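Local coordinates for uncharacterized protein (Leishmania major, PDB 2B4W) that is of unknown function but belongs to the DUF1861 family and has a propeller-like all-beta fold, consistent with its beta-fructosidase clan, at residues G130-L138 and L145-V153; C33-G41 and I303-M311. One frame throughout, in Å; residues are numbered along the deposited sequence.

Interaction 1: residues G130-L138 and L145-V153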
loop_
_atom_site.group_PDB
_atom_site.type_symbol
_atom_site.label_atom_id
_atom_site.label_comp_id
_atom_site.label_asym_id
_atom_site.label_seq_id
_atom_site.Cartn_x
_atom_site.Cartn_y
_atom_site.Cartn_z
ATOM N N GLY A 130 -16.376 5.858 9.863
ATOM C CA GLY A 130 -15.569 6.350 10.968
ATOM C C GLY A 130 -14.764 5.237 11.597
ATOM O O GLY A 130 -15.207 4.090 11.609
ATOM N N CYS A 131 -13.587 5.600 12.089
ATOM C CA CYS A 131 -12.647 4.671 12.682
ATOM C C CYS A 131 -12.406 3.420 11.834
ATOM O O CYS A 131 -12.414 2.282 12.308
ATOM C CB CYS A 131 -13.127 4.289 14.091
ATOM S SG CYS A 131 -13.098 5.679 15.245
HETATM N N MSE A 132 -12.134 3.625 10.547
HETATM C CA MSE A 132 -11.706 2.561 9.654
HETATM C C MSE A 132 -10.588 3.092 8.750
HETATM O O MSE A 132 -10.636 4.213 8.235
HETATM C CB MSE A 132 -12.843 2.005 8.789
HETATM C CG MSE A 132 -12.402 0.857 7.918
HETATM SE SE MSE A 132 -13.549 0.021 6.683
HETATM C CE MSE A 132 -14.611 -0.826 8.052
ATOM N N LYS A 133 -9.552 2.279 8.533
ATOM C CA LYS A 133 -8.552 2.695 7.537
ATOM C C LYS A 133 -8.188 1.491 6.684
ATOM O O LYS A 133 -8.880 0.465 6.663
ATOM C CB LYS A 133 -7.360 3.360 8.189
ATOM C CG LYS A 133 -6.516 2.611 9.198
ATOM C CD LYS A 133 -5.610 3.634 9.885
ATOM C CE LYS A 133 -4.779 3.041 11.005
ATOM N NZ LYS A 133 -3.627 3.923 11.363
ATOM N N ASP A 134 -7.107 1.565 5.925
ATOM C CA ASP A 134 -6.702 0.398 5.144
ATOM C C ASP A 134 -7.749 -0.087 4.158
ATOM O O ASP A 134 -7.812 -1.283 3.864
ATOM C CB ASP A 134 -6.292 -0.715 6.130
ATOM C CG ASP A 134 -5.151 -0.259 7.013
ATOM O OD1 ASP A 134 -4.435 0.678 6.619
ATOM O OD2 ASP A 134 -4.921 -0.799 8.113
ATOM N N ILE A 135 -8.545 0.804 3.600
ATOM C CA ILE A 135 -9.497 0.629 2.514
ATOM C C ILE A 135 -8.819 0.892 1.162
ATOM O O ILE A 135 -8.148 1.923 1.033
ATOM C CB ILE A 135 -10.720 1.564 2.609
ATOM C CG1 ILE A 135 -11.495 1.474 3.926
ATOM C CG2 ILE A 135 -11.634 1.326 1.391
ATOM C CD1 ILE A 135 -12.071 2.765 4.477
ATOM N N ARG A 136 -8.987 -0.034 0.224
ATOM C CA ARG A 136 -8.328 -0.066 -1.068
ATOM C C ARG A 136 -9.253 -0.482 -2.206
ATOM O O ARG A 136 -10.220 -1.228 -2.067
ATOM C CB ARG A 136 -7.155 -1.054 -1.114
ATOM C CG ARG A 136 -5.997 -0.787 -0.187
ATOM C CD ARG A 136 -5.529 0.653 -0.305
ATOM N NE ARG A 136 -4.384 0.975 0.540
ATOM C CZ ARG A 136 -4.416 1.550 1.732
ATOM N NH1 ARG A 136 -5.544 1.914 2.331
ATOM N NH2 ARG A 136 -3.286 1.785 2.378
ATOM N N VAL A 137 -8.898 0.020 -3.401
ATOM C CA VAL A 137 -9.708 -0.311 -4.568
ATOM C C VAL A 137 -8.832 -0.669 -5.757
ATOM O O VAL A 137 -7.639 -0.379 -5.732
ATOM C CB VAL A 137 -10.596 0.868 -5.009
ATOM C CG1 VAL A 137 -11.419 1.388 -3.839
ATOM C CG2 VAL A 137 -9.771 2.019 -5.596
ATOM N N LEU A 138 -9.515 -1.227 -6.741
ATOM C CA LEU A 138 -9.015 -1.423 -8.081
ATOM C C LEU A 138 -10.159 -1.613 -9.088
ATOM O O LEU A 138 -11.292 -1.924 -8.774
ATOM C CB LEU A 138 -8.068 -2.602 -8.221
ATOM C CG LEU A 138 -8.396 -4.078 -8.149
ATOM C CD1 LEU A 138 -9.196 -4.741 -9.237
ATOM C CD2 LEU A 138 -7.037 -4.822 -8.219
ATOM N N LEU A 145 -15.642 -2.024 -10.045
ATOM C CA LEU A 145 -14.740 -1.642 -8.974
ATOM C C LEU A 145 -14.687 -2.658 -7.848
ATOM O O LEU A 145 -15.662 -2.905 -7.145
ATOM C CB LEU A 145 -15.161 -0.269 -8.438
ATOM C CG LEU A 145 -14.221 0.397 -7.437
ATOM C CD1 LEU A 145 -13.063 1.102 -8.121
ATOM C CD2 LEU A 145 -14.988 1.386 -6.569
ATOM N N GLY A 146 -13.515 -3.279 -7.663
ATOM C CA GLY A 146 -13.316 -4.089 -6.480
ATOM C C GLY A 146 -12.946 -3.217 -5.295
ATOM O O GLY A 146 -12.104 -2.313 -5.398
ATOM N N VAL A 147 -13.581 -3.468 -4.149
ATOM C CA VAL A 147 -13.242 -2.683 -2.966
ATOM C C VAL A 147 -12.944 -3.591 -1.774
ATOM O O VAL A 147 -13.690 -4.507 -1.431
ATOM C CB VAL A 147 -14.337 -1.667 -2.581
ATOM C CG1 VAL A 147 -13.798 -0.711 -1.517
ATOM C CG2 VAL A 147 -14.845 -0.885 -3.787
ATOM N N PHE A 148 -11.813 -3.290 -1.141
ATOM C CA PHE A 148 -11.412 -3.955 0.084
ATOM C C PHE A 148 -11.575 -3.044 1.304
ATOM O O PHE A 148 -11.097 -1.908 1.318
ATOM C CB PHE A 148 -9.947 -4.375 0.049
ATOM C CG PHE A 148 -9.593 -5.388 -1.028
ATOM C CD1 PHE A 148 -9.219 -5.002 -2.306
ATOM C CD2 PHE A 148 -9.632 -6.729 -0.704
ATOM C CE1 PHE A 148 -8.887 -5.936 -3.276
ATOM C CE2 PHE A 148 -9.302 -7.663 -1.668
ATOM C CZ PHE A 148 -8.912 -7.269 -2.937
ATOM N N SER A 149 -12.235 -3.561 2.325
ATOM C CA SER A 149 -12.420 -2.866 3.590
ATOM C C SER A 149 -11.517 -3.439 4.662
ATOM O O SER A 149 -10.853 -4.441 4.398
ATOM C CB SER A 149 -13.880 -3.039 4.042
ATOM O OG SER A 149 -14.107 -4.429 4.287
ATOM N N ARG A 150 -11.475 -2.830 5.839
ATOM C CA ARG A 150 -10.629 -3.321 6.915
ATOM C C ARG A 150 -11.174 -2.921 8.282
ATOM O O ARG A 150 -10.579 -2.099 8.987
ATOM C CB ARG A 150 -9.185 -2.815 6.777
ATOM C CG ARG A 150 -8.127 -3.830 7.167
ATOM C CD ARG A 150 -8.148 -4.150 8.661
ATOM N NE ARG A 150 -7.833 -2.930 9.392
ATOM C CZ ARG A 150 -6.722 -2.582 10.006
ATOM N NH1 ARG A 150 -5.660 -3.377 10.046
ATOM N NH2 ARG A 150 -6.660 -1.394 10.609
ATOM N N PRO A 151 -12.288 -3.489 8.708
ATOM C CA PRO A 151 -12.721 -3.239 10.094
ATOM C C PRO A 151 -11.721 -3.787 11.107
ATOM O O PRO A 151 -11.308 -4.939 11.090
ATOM C CB PRO A 151 -14.053 -3.986 10.195
ATOM C CG PRO A 151 -14.043 -4.971 9.076
ATOM C CD PRO A 151 -13.213 -4.361 7.972
ATOM N N ARG A 152 -11.320 -2.923 12.029
ATOM C CA ARG A 152 -10.466 -3.347 13.132
ATOM C C ARG A 152 -10.936 -2.737 14.450
ATOM O O ARG A 152 -11.037 -1.512 14.566
ATOM C CB ARG A 152 -9.014 -2.960 12.869
ATOM C CG ARG A 152 -8.046 -3.381 13.957
ATOM C CD ARG A 152 -6.697 -2.689 13.829
ATOM N NE ARG A 152 -5.759 -3.161 14.841
ATOM C CZ ARG A 152 -4.607 -2.586 15.140
ATOM N NH1 ARG A 152 -4.191 -1.494 14.513
ATOM N NH2 ARG A 152 -3.846 -3.117 16.088
ATOM N N VAL A 153 -11.218 -3.586 15.435
ATOM C CA VAL A 153 -11.579 -3.099 16.770
ATOM C C VAL A 153 -11.732 -4.246 17.766
ATOM O O VAL A 153 -11.649 -3.989 18.971
ATOM C CB VAL A 153 -12.879 -2.275 16.760
ATOM C CG1 VAL A 153 -13.930 -2.927 17.648
ATOM C CG2 VAL A 153 -12.609 -0.833 17.180
HETATM O O HOH W 1 -13.248 -0.355 11.847
HETATM O O HOH W 2 -9.578 0.031 10.168
HETATM O O HOH W 3 -7.692 -4.003 3.337
#

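Interaction 2: residues C33-G41 and I303-M311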
loop_
_atom_site.group_PDB
_atom_site.type_symbol
_atom_site.label_atom_id
_atom_site.label_comp_id
_atom_site.label_asym_id
_atom_site.label_seq_id
_atom_site.Cartn_x
_atom_site.Cartn_y
_atom_site.Cartn_z
ATOM N N CYS A 33 4.886 4.766 2.177
ATOM C CA CYS A 33 4.639 5.491 0.927
ATOM C C CYS A 33 3.514 4.843 0.142
ATOM O O CYS A 33 3.101 3.716 0.432
ATOM C CB CYS A 33 5.928 5.493 0.120
ATOM S SG CYS A 33 7.241 6.517 0.863
ATOM N N SER A 34 3.038 5.549 -0.886
ATOM C CA SER A 34 2.221 4.874 -1.885
ATOM C C SER A 34 3.097 3.941 -2.713
ATOM O O SER A 34 4.333 3.972 -2.623
ATOM C CB SER A 34 1.542 5.841 -2.844
ATOM O OG SER A 34 2.472 6.626 -3.531
ATOM N N VAL A 35 2.479 3.137 -3.575
ATOM C CA VAL A 35 3.361 2.458 -4.554
ATOM C C VAL A 35 3.935 3.505 -5.466
ATOM O O VAL A 35 3.293 4.538 -5.733
ATOM C CB VAL A 35 2.575 1.403 -5.346
ATOM C CG1 VAL A 35 1.504 2.090 -6.163
ATOM C CG2 VAL A 35 3.511 0.629 -6.243
ATOM N N PRO A 36 5.140 3.404 -6.004
ATOM C CA PRO A 36 5.509 4.394 -7.022
ATOM C C PRO A 36 4.584 4.390 -8.230
ATOM O O PRO A 36 3.855 3.435 -8.487
ATOM C CB PRO A 36 6.918 3.928 -7.443
ATOM C CG PRO A 36 7.417 3.302 -6.169
ATOM C CD PRO A 36 6.236 2.468 -5.726
ATOM N N PHE A 37 4.629 5.474 -9.014
ATOM C CA PHE A 37 3.765 5.596 -10.193
ATOM C C PHE A 37 4.523 6.476 -11.180
ATOM O O PHE A 37 5.595 6.949 -10.793
ATOM C CB PHE A 37 2.395 6.203 -9.905
ATOM C CG PHE A 37 2.429 7.616 -9.326
ATOM C CD1 PHE A 37 2.665 7.851 -7.978
ATOM C CD2 PHE A 37 2.222 8.706 -10.141
ATOM C CE1 PHE A 37 2.684 9.146 -7.480
ATOM C CE2 PHE A 37 2.228 10.000 -9.670
ATOM C CZ PHE A 37 2.456 10.224 -8.319
ATOM N N SER A 38 4.003 6.694 -12.376
ATOM C CA SER A 38 4.688 7.615 -13.296
ATOM C C SER A 38 3.741 8.697 -13.785
ATOM O O SER A 38 2.541 8.465 -13.947
ATOM C CB SER A 38 5.275 6.823 -14.477
ATOM O OG SER A 38 4.691 7.262 -15.685
ATOM N N TYR A 39 4.270 9.888 -14.015
ATOM C CA TYR A 39 3.496 11.024 -14.480
ATOM C C TYR A 39 4.457 11.983 -15.176
ATOM O O TYR A 39 5.584 12.132 -14.703
ATOM C CB TYR A 39 2.775 11.654 -13.305
ATOM C CG TYR A 39 1.858 12.816 -13.563
ATOM C CD1 TYR A 39 0.714 12.657 -14.334
ATOM C CD2 TYR A 39 2.119 14.078 -13.028
ATOM C CE1 TYR A 39 -0.157 13.709 -14.587
ATOM C CE2 TYR A 39 1.263 15.128 -13.277
ATOM C CZ TYR A 39 0.135 14.943 -14.053
ATOM O OH TYR A 39 -0.712 15.995 -14.291
ATOM N N LYS A 40 4.025 12.566 -16.282
ATOM C CA LYS A 40 4.810 13.551 -17.029
ATOM C C LYS A 40 6.254 13.098 -17.241
ATOM O O LYS A 40 7.223 13.867 -17.184
ATOM C CB LYS A 40 4.785 14.916 -16.336
ATOM C CG LYS A 40 3.588 15.814 -16.604
ATOM C CD LYS A 40 3.594 17.057 -15.716
ATOM C CE LYS A 40 2.530 18.062 -16.115
ATOM N NZ LYS A 40 2.037 18.930 -15.013
ATOM N N GLY A 41 6.437 11.808 -17.519
ATOM C CA GLY A 41 7.742 11.287 -17.867
ATOM C C GLY A 41 8.638 10.955 -16.708
ATOM O O GLY A 41 9.791 10.549 -16.876
ATOM N N ILE A 303 0.261 -9.351 -14.358
ATOM C CA ILE A 303 -0.406 -8.092 -14.051
ATOM C C ILE A 303 -0.851 -7.345 -15.313
ATOM O O ILE A 303 -0.126 -7.150 -16.282
ATOM C CB ILE A 303 0.454 -7.141 -13.212
ATOM C CG1 ILE A 303 0.745 -7.727 -11.826
ATOM C CG2 ILE A 303 -0.179 -5.756 -13.181
ATOM C CD1 ILE A 303 1.989 -7.191 -11.169
ATOM N N ILE A 304 -2.105 -6.894 -15.267
ATOM C CA ILE A 304 -2.791 -6.119 -16.274
ATOM C C ILE A 304 -2.857 -4.642 -15.908
ATOM O O ILE A 304 -3.336 -4.283 -14.831
ATOM C CB ILE A 304 -4.233 -6.621 -16.453
ATOM C CG1 ILE A 304 -4.302 -8.117 -16.753
ATOM C CG2 ILE A 304 -4.938 -5.784 -17.522
ATOM C CD1 ILE A 304 -3.886 -8.453 -18.169
ATOM N N GLY A 305 -2.388 -3.778 -16.808
ATOM C CA GLY A 305 -2.476 -2.349 -16.514
ATOM C C GLY A 305 -1.230 -1.887 -15.782
ATOM O O GLY A 305 -0.319 -2.666 -15.505
ATOM N N ASP A 306 -1.214 -0.610 -15.461
ATOM C CA ASP A 306 -0.106 0.072 -14.835
ATOM C C ASP A 306 -0.544 1.319 -14.070
ATOM O O ASP A 306 -1.696 1.746 -14.091
ATOM C CB ASP A 306 0.938 0.414 -15.895
ATOM C CG ASP A 306 0.514 1.432 -16.922
ATOM O OD1 ASP A 306 -0.154 2.430 -16.604
ATOM O OD2 ASP A 306 0.875 1.262 -18.108
ATOM N N LEU A 307 0.434 1.882 -13.387
ATOM C CA LEU A 307 0.253 3.133 -12.644
ATOM C C LEU A 307 0.970 4.262 -13.349
ATOM O O LEU A 307 1.621 5.138 -12.806
ATOM C CB LEU A 307 0.736 2.968 -11.201
ATOM C CG LEU A 307 -0.015 1.821 -10.500
ATOM C CD1 LEU A 307 0.680 1.338 -9.256
ATOM C CD2 LEU A 307 -1.435 2.262 -10.178
ATOM N N HIS A 308 0.772 4.254 -14.668
ATOM C CA HIS A 308 1.250 5.354 -15.494
ATOM C C HIS A 308 0.069 6.272 -15.801
ATOM O O HIS A 308 -0.867 5.797 -16.447
ATOM C CB HIS A 308 1.904 4.843 -16.776
ATOM C CG HIS A 308 3.140 4.022 -16.559
ATOM N ND1 HIS A 308 3.928 3.578 -17.602
ATOM C CD2 HIS A 308 3.733 3.564 -15.434
ATOM C CE1 HIS A 308 4.944 2.884 -17.127
ATOM N NE2 HIS A 308 4.852 2.858 -15.811
ATOM N N PHE A 309 0.138 7.519 -15.338
ATOM C CA PHE A 309 -0.985 8.437 -15.430
ATOM C C PHE A 309 -0.829 9.481 -16.537
ATOM O O PHE A 309 0.204 10.136 -16.632
ATOM C CB PHE A 309 -1.244 9.147 -14.075
ATOM C CG PHE A 309 -1.738 8.152 -13.032
ATOM C CD1 PHE A 309 -3.066 7.778 -12.984
ATOM C CD2 PHE A 309 -0.862 7.581 -12.127
ATOM C CE1 PHE A 309 -3.507 6.839 -12.064
ATOM C CE2 PHE A 309 -1.293 6.632 -11.224
ATOM C CZ PHE A 309 -2.628 6.262 -11.178
ATOM N N PRO A 310 -1.897 9.610 -17.322
ATOM C CA PRO A 310 -1.961 10.577 -18.415
ATOM C C PRO A 310 -2.069 11.983 -17.855
ATOM O O PRO A 310 -2.617 12.212 -16.778
ATOM C CB PRO A 310 -3.222 10.199 -19.171
ATOM C CG PRO A 310 -4.061 9.367 -18.267
ATOM C CD PRO A 310 -3.163 8.857 -17.198
HETATM N N MSE A 311 -1.532 12.996 -18.536
HETATM C CA MSE A 311 -1.735 14.332 -17.937
HETATM C C MSE A 311 -3.008 14.970 -18.465
HETATM O O MSE A 311 -3.932 14.270 -18.904
HETATM C CB MSE A 311 -0.506 15.219 -18.151
HETATM C CG MSE A 311 -0.039 15.336 -19.581
HETATM SE SE MSE A 311 1.533 16.422 -19.864
HETATM C CE MSE A 311 2.433 15.048 -20.834
HETATM O O HOH W 4 2.747 8.051 -17.107
HETATM O O HOH W 5 1.448 12.064 -17.697
#

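Interaction 1: residues G130-L138 and L145-V153
D134 and R150 lie side by side at the open end of an antiparallel beta hairpin. R150 leaves the backbone with CB 3.3 Å from K133 O, and its CG rests on D134 CB at 3.8 Å. Bends at chi2 and chi3 then fold the chain back beside D134 and bring one guanidinium face up to OD2 of D134, with the two planes 72° apart. D134 OD2 is 3.1 Å from R150 NH2 and 3.2 Å from R150 CZ, with NE farther off, in a salt bridge of charges alone, since no N-H is aimed at that oxygen; R152 CB lies near the rim of the opposite face. R150 NH1 bonds to G190 O in strand 188-198, and NH2 has a water in its plane that also bridges K133 N and R150 O. Selenomethionine M132 lays SE 3.6 Å from R150 N, a buried amide without a polar partner, and ends with CE 3.8 Å from P151 CD. Toward the turn, R136 and F148 exchange two backbone bonds, F148 N to R136 O being nearly straight (2.8 Å, 174°), and L138 and G146 another pair. V137 and V147 meet between them through their CG1 methyls at 3.9 Å, on the side facing strand 84-89, while F148 packs against strands 188-198 and 203-211. Strands 136-139 and 145-149 are the first two of a four-stranded antiparallel sheet, as in a propeller blade, 145-149 pairing in turn with 159-164. Backbone bonds thus join the strands; beyond them the facial ion pair should balance the arginine's charge and leave its N-H groups for other acceptors.

Interaction 2: residues C33-G41 and I303-M311
L307 meets V35 tip to tip, its CD1 coming up to V35 CG1, while its CB lies against F37 CB. Its carbonyl turns to the neighbouring strand, L307 O taking the N-H of S38 N at 2.9 Å, the first bond of a short parallel pairing between strand 37-39 and the C-terminal tail. H308 follows. Its backbone N is held by D306 OD1 in an Asx turn; D306 CB lies near the rim over one face of its imidazole and S38 OG near the rim over the other, where S38 CB also makes an off-centre CH-pi contact 4.2 Å from the ring centroid. F309 then returns the pairing, its N-H reaching S38 O almost straight (F309 N to S38 O 2.9 Å, 175°). Its ring crosses that of F37 obliquely, with centroids 5.9 Å apart and planes at 75°, and F37 CB lies in plane at its edge. A water links F309 O to K40 N. Y39 carries its CG anti to the backbone N (chi1 -177°), which brings the ring across to the tail, at about a right angle to the side chains of F309 and M311. The carbonyl oxygens of F309 and P310 both lie near the ring edge, P310 O being 3.6 Å from Y39 CE1. At M311, a selenomethionine and the last modelled residue, CB packs 3.9 Å from Y39 CE1 and SE crosses to K40 CG at the same distance. The polar ends of Y39 and K40 turn instead to D120. S38 thus supplies both backbone bonds, through its N-H and its carbonyl; around this short bonded core, side chains carry the join, from apolar and aromatic groups inside to histidine and selenomethionine at the surface.

How the interactions relate
Interaction 1 is almost wholly buried, whereas interaction 2 runs from the interior out to the exposed C-terminal end of the model. The first joins adjacent strands of a four-stranded antiparallel sheet, a local hairpin; the second brings together parts of the chain 262 residues apart, adding the tail as a short, weakly bonded parallel strand beside strand 37-39, whose other neighbour is strand 42-50. The two do not touch, their nearest atoms being about 7 Å apart, but strands 84-89 and 188-198 pack against side chains of both. The chemistry follows position: four backbone bonds and a buried ion pair in interaction 1, two backbone bonds and mostly ring and apolar contacts in interaction 2.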